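Local coordinates for protein helianthamide (Stichodactyla helianthus, PDB 4X0N) that probably inhibits pancreatic alpha-amylase, as a small beta-defensin-like sea-anemone protein held together by three disulfides, at residues N4-Y9 against G14-S19. Sequence-based numbering, arbitrary orientation.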
ATOM      1  N   ASN B   4      20.419  -9.189   0.002  1.00 27.49           N
ATOM      2  CA  ASN B   4      20.870  -7.807   0.078  1.00 27.56           C
ATOM      3  C   ASN B   4      20.237  -6.926  -0.981  1.00 26.51           C
ATOM      4  O   ASN B   4      20.213  -7.257  -2.166  1.00 28.67           O
ATOM      5  CB  ASN B   4      22.396  -7.671   0.087  1.00 24.53           C
ATOM      6  CG  ASN B   4      23.037  -8.117  -1.209  1.00 30.95           C
ATOM      7  OD1 ASN B   4      22.427  -8.822  -2.013  1.00 28.44           O
ATOM      8  ND2 ASN B   4      24.288  -7.718  -1.413  1.00 34.71           N
ATOM      9  N   SER B   5      19.721  -5.796  -0.523  1.00 24.05           N
ATOM     10  CA  SER B   5      18.851  -4.962  -1.319  1.00 19.79           C
ATOM     11  C   SER B   5      18.572  -3.744  -0.470  1.00 18.09           C
ATOM     12  O   SER B   5      18.238  -3.869   0.707  1.00 14.19           O
ATOM     13  CB  SER B   5      17.548  -5.707  -1.596  1.00 20.48           C
ATOM     14  OG  SER B   5      16.651  -4.901  -2.336  1.00 21.94           O
ATOM     15  N   CYS B   6      18.714  -2.562  -1.050  1.00 17.20           N
ATOM     16  CA  CYS B   6      18.423  -1.358  -0.289  1.00 16.85           C
ATOM     17  C   CYS B   6      17.566  -0.421  -1.120  1.00 18.84           C
ATOM     18  O   CYS B   6      18.033   0.221  -2.057  1.00 14.35           O
ATOM     19  CB  CYS B   6      19.720  -0.685   0.173  1.00 17.08           C
ATOM     20  SG  CYS B   6      21.058  -0.692  -1.040  1.00 13.65           S
ATOM     21  N   TYR B   7      16.293  -0.359  -0.744  1.00 20.13           N
ATOM     22  CA  TYR B   7      15.299   0.426  -1.457  1.00 13.72           C
ATOM     23  C   TYR B   7      15.449   1.898  -1.124  1.00 13.33           C
ATOM     24  O   TYR B   7      15.590   2.273   0.037  1.00 16.07           O
ATOM     25  CB  TYR B   7      13.889  -0.039  -1.091  1.00 13.99           C
ATOM     26  CG  TYR B   7      12.795   0.808  -1.700  1.00 14.44           C
ATOM     27  CD1 TYR B   7      12.365   0.592  -3.002  1.00 14.69           C
ATOM     28  CD2 TYR B   7      12.197   1.829  -0.975  1.00 13.11           C
ATOM     29  CE1 TYR B   7      11.367   1.369  -3.563  1.00 16.63           C
ATOM     30  CE2 TYR B   7      11.200   2.609  -1.525  1.00 15.56           C
ATOM     31  CZ  TYR B   7      10.788   2.377  -2.819  1.00 14.54           C
ATOM     32  OH  TYR B   7       9.795   3.159  -3.360  1.00 11.97           O
ATOM     33  N   ILE B   8      15.415   2.730  -2.158  1.00 14.02           N
ATOM     34  CA  ILE B   8      15.577   4.168  -1.996  1.00 15.35           C
ATOM     35  C   ILE B   8      14.299   4.905  -2.369  1.00 13.94           C
ATOM     36  O   ILE B   8      13.750   5.664  -1.569  1.00 18.57           O
ATOM     37  CB  ILE B   8      16.776   4.707  -2.795  1.00 15.50           C
ATOM     38  CG1 ILE B   8      18.068   4.048  -2.310  1.00 14.11           C
ATOM     39  CG2 ILE B   8      16.864   6.222  -2.673  1.00 10.29           C
ATOM     40  CD1 ILE B   8      19.289   4.484  -3.069  1.00 11.83           C
ATOM     41  N   TYR B   9      13.827   4.670  -3.586  1.00 13.63           N
ATOM     42  CA  TYR B   9      12.600   5.290  -4.063  1.00 13.30           C
ATOM     43  C   TYR B   9      12.072   4.493  -5.255  1.00 11.94           C
ATOM     44  O   TYR B   9      12.720   3.551  -5.708  1.00 13.53           O
ATOM     45  CB  TYR B   9      12.847   6.757  -4.443  1.00 10.74           C
ATOM     46  CG  TYR B   9      11.578   7.525  -4.732  1.00 12.15           C
ATOM     47  CD1 TYR B   9      10.627   7.722  -3.739  1.00 14.05           C
ATOM     48  CD2 TYR B   9      11.320   8.033  -5.997  1.00  9.48           C
ATOM     49  CE1 TYR B   9       9.461   8.412  -3.992  1.00 10.94           C
ATOM     50  CE2 TYR B   9      10.154   8.725  -6.260  1.00 11.25           C
ATOM     51  CZ  TYR B   9       9.229   8.913  -5.252  1.00 11.49           C
ATOM     52  OH  TYR B   9       8.061   9.594  -5.502  1.00 11.77           O
ATOM     53  N   GLY B  14      19.234  -0.427  -4.576  1.00 16.63           N
ATOM     54  CA  GLY B  14      20.647  -0.743  -4.665  1.00 17.07           C
ATOM     55  C   GLY B  14      21.059  -2.070  -4.054  1.00 18.31           C
ATOM     56  O   GLY B  14      20.230  -2.831  -3.546  1.00 19.67           O
ATOM     57  N   ILE B  15      22.368  -2.312  -4.066  1.00 20.94           N
ATOM     58  CA  ILE B  15      22.975  -3.464  -3.410  1.00 19.42           C
ATOM     59  C   ILE B  15      23.925  -2.996  -2.311  1.00 16.10           C
ATOM     60  O   ILE B  15      24.759  -2.121  -2.534  1.00 20.46           O
ATOM     61  CB  ILE B  15      23.765  -4.317  -4.422  1.00 20.15           C
ATOM     62  CG1 ILE B  15      22.829  -4.873  -5.499  1.00 26.86           C
ATOM     63  CG2 ILE B  15      24.505  -5.447  -3.725  1.00 17.21           C
ATOM     64  CD1 ILE B  15      23.535  -5.698  -6.557  1.00 21.41           C
ATOM     65  N   CYS B  16      23.807  -3.596  -1.132  1.00 20.44           N
ATOM     66  CA  CYS B  16      24.664  -3.256  -0.000  1.00 16.18           C
ATOM     67  C   CYS B  16      26.089  -3.760  -0.192  1.00 17.75           C
ATOM     68  O   CYS B  16      26.328  -4.965  -0.262  1.00 18.86           O
ATOM     69  CB  CYS B  16      24.085  -3.823   1.296  1.00 13.66           C
ATOM     70  SG  CYS B  16      22.615  -2.950   1.873  1.00 22.78           S
ATOM     71  N   LYS B  17      27.027  -2.820  -0.277  1.00 19.98           N
ATOM     72  CA  LYS B  17      28.441  -3.119  -0.482  1.00 20.52           C
ATOM     73  C   LYS B  17      29.301  -2.206   0.390  1.00 21.13           C
ATOM     74  O   LYS B  17      28.846  -1.157   0.850  1.00 15.03           O
ATOM     75  CB  LYS B  17      28.847  -2.901  -1.942  1.00 16.06           C
ATOM     76  CG  LYS B  17      28.054  -3.674  -2.980  1.00 17.84           C
ATOM     77  CD  LYS B  17      28.500  -3.269  -4.381  1.00 22.73           C
ATOM     78  CE  LYS B  17      27.705  -3.984  -5.463  1.00 24.42           C
ATOM     79  NZ  LYS B  17      28.125  -3.545  -6.825  1.00 20.05           N
ATOM     80  N   ALA B  18      30.547  -2.612   0.613  1.00 20.12           N
ATOM     81  CA  ALA B  18      31.507  -1.779   1.328  1.00 17.16           C
ATOM     82  C   ALA B  18      31.929  -0.575   0.489  1.00 14.86           C
ATOM     83  O   ALA B  18      32.110   0.525   1.012  1.00 12.99           O
ATOM     84  CB  ALA B  18      32.717  -2.597   1.719  1.00 20.22           C
ATOM     85  N   SER B  19      32.086  -0.789  -0.812  1.00 11.72           N
ATOM     86  CA  SER B  19      32.356   0.309  -1.735  1.00 16.59           C
ATOM     87  C   SER B  19      31.680   0.064  -3.080  1.00 18.29           C
ATOM     88  O   SER B  19      31.522  -1.080  -3.503  1.00 20.23           O
ATOM     89  CB  SER B  19      33.862   0.526  -1.907  1.00 17.39           C
ATOM     90  OG  SER B  19      34.477  -0.599  -2.514  1.00 21.15           O
TER
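Cys6 and Gly14 form an antiparallel hydrogen-bonded pair, and their backbones satisfy each other. Cys6 N donates to Gly14 O at 2.9 Å. Gly14 N returns a bond to Cys6 O, also at 2.9 Å, and this one is nearly straight, with 176° at the hydrogen. Each carbonyl oxygen has further company. Ser5 CA makes a CA-H...O contact with Gly14 O at 3.4 Å, and Ser13 OG adds a weak hydrogen bond to Cys6 O.

With chi1 at 40°, Cys6 SG turns in over its own backbone and reaches the Gly14 carbonyl. It also comes within 4.0 Å of Cys16 SG, but the two sulfurs are not bonded to each other. Cys6 pairs with Cys38 and Cys16 with Cys33, so two separate disulfides meet here. Their connectivity, with Cys20-Cys39, is that of beta-defensins.

Asn4 extends the contact beyond the paired residues. Its side-chain amide crosses the Ile15 side chain obliquely and packs against CG2. The amide nitrogen, Asn4 ND2, lies 3.6 Å from Cys16 O, too long to claim as a hydrogen bond. Ser5 OG turns to a polar side chain of the partner protein and bonds there.

The pair joins the two arms of a beta hairpin. Strand 6-9 is one edge of the antiparallel sheet within this chain, and strand 25-27 is the other. Between them, strand 12-17 bonds on to strand 37-40, Ile15 with Cys39 and Lys17 with Leu37.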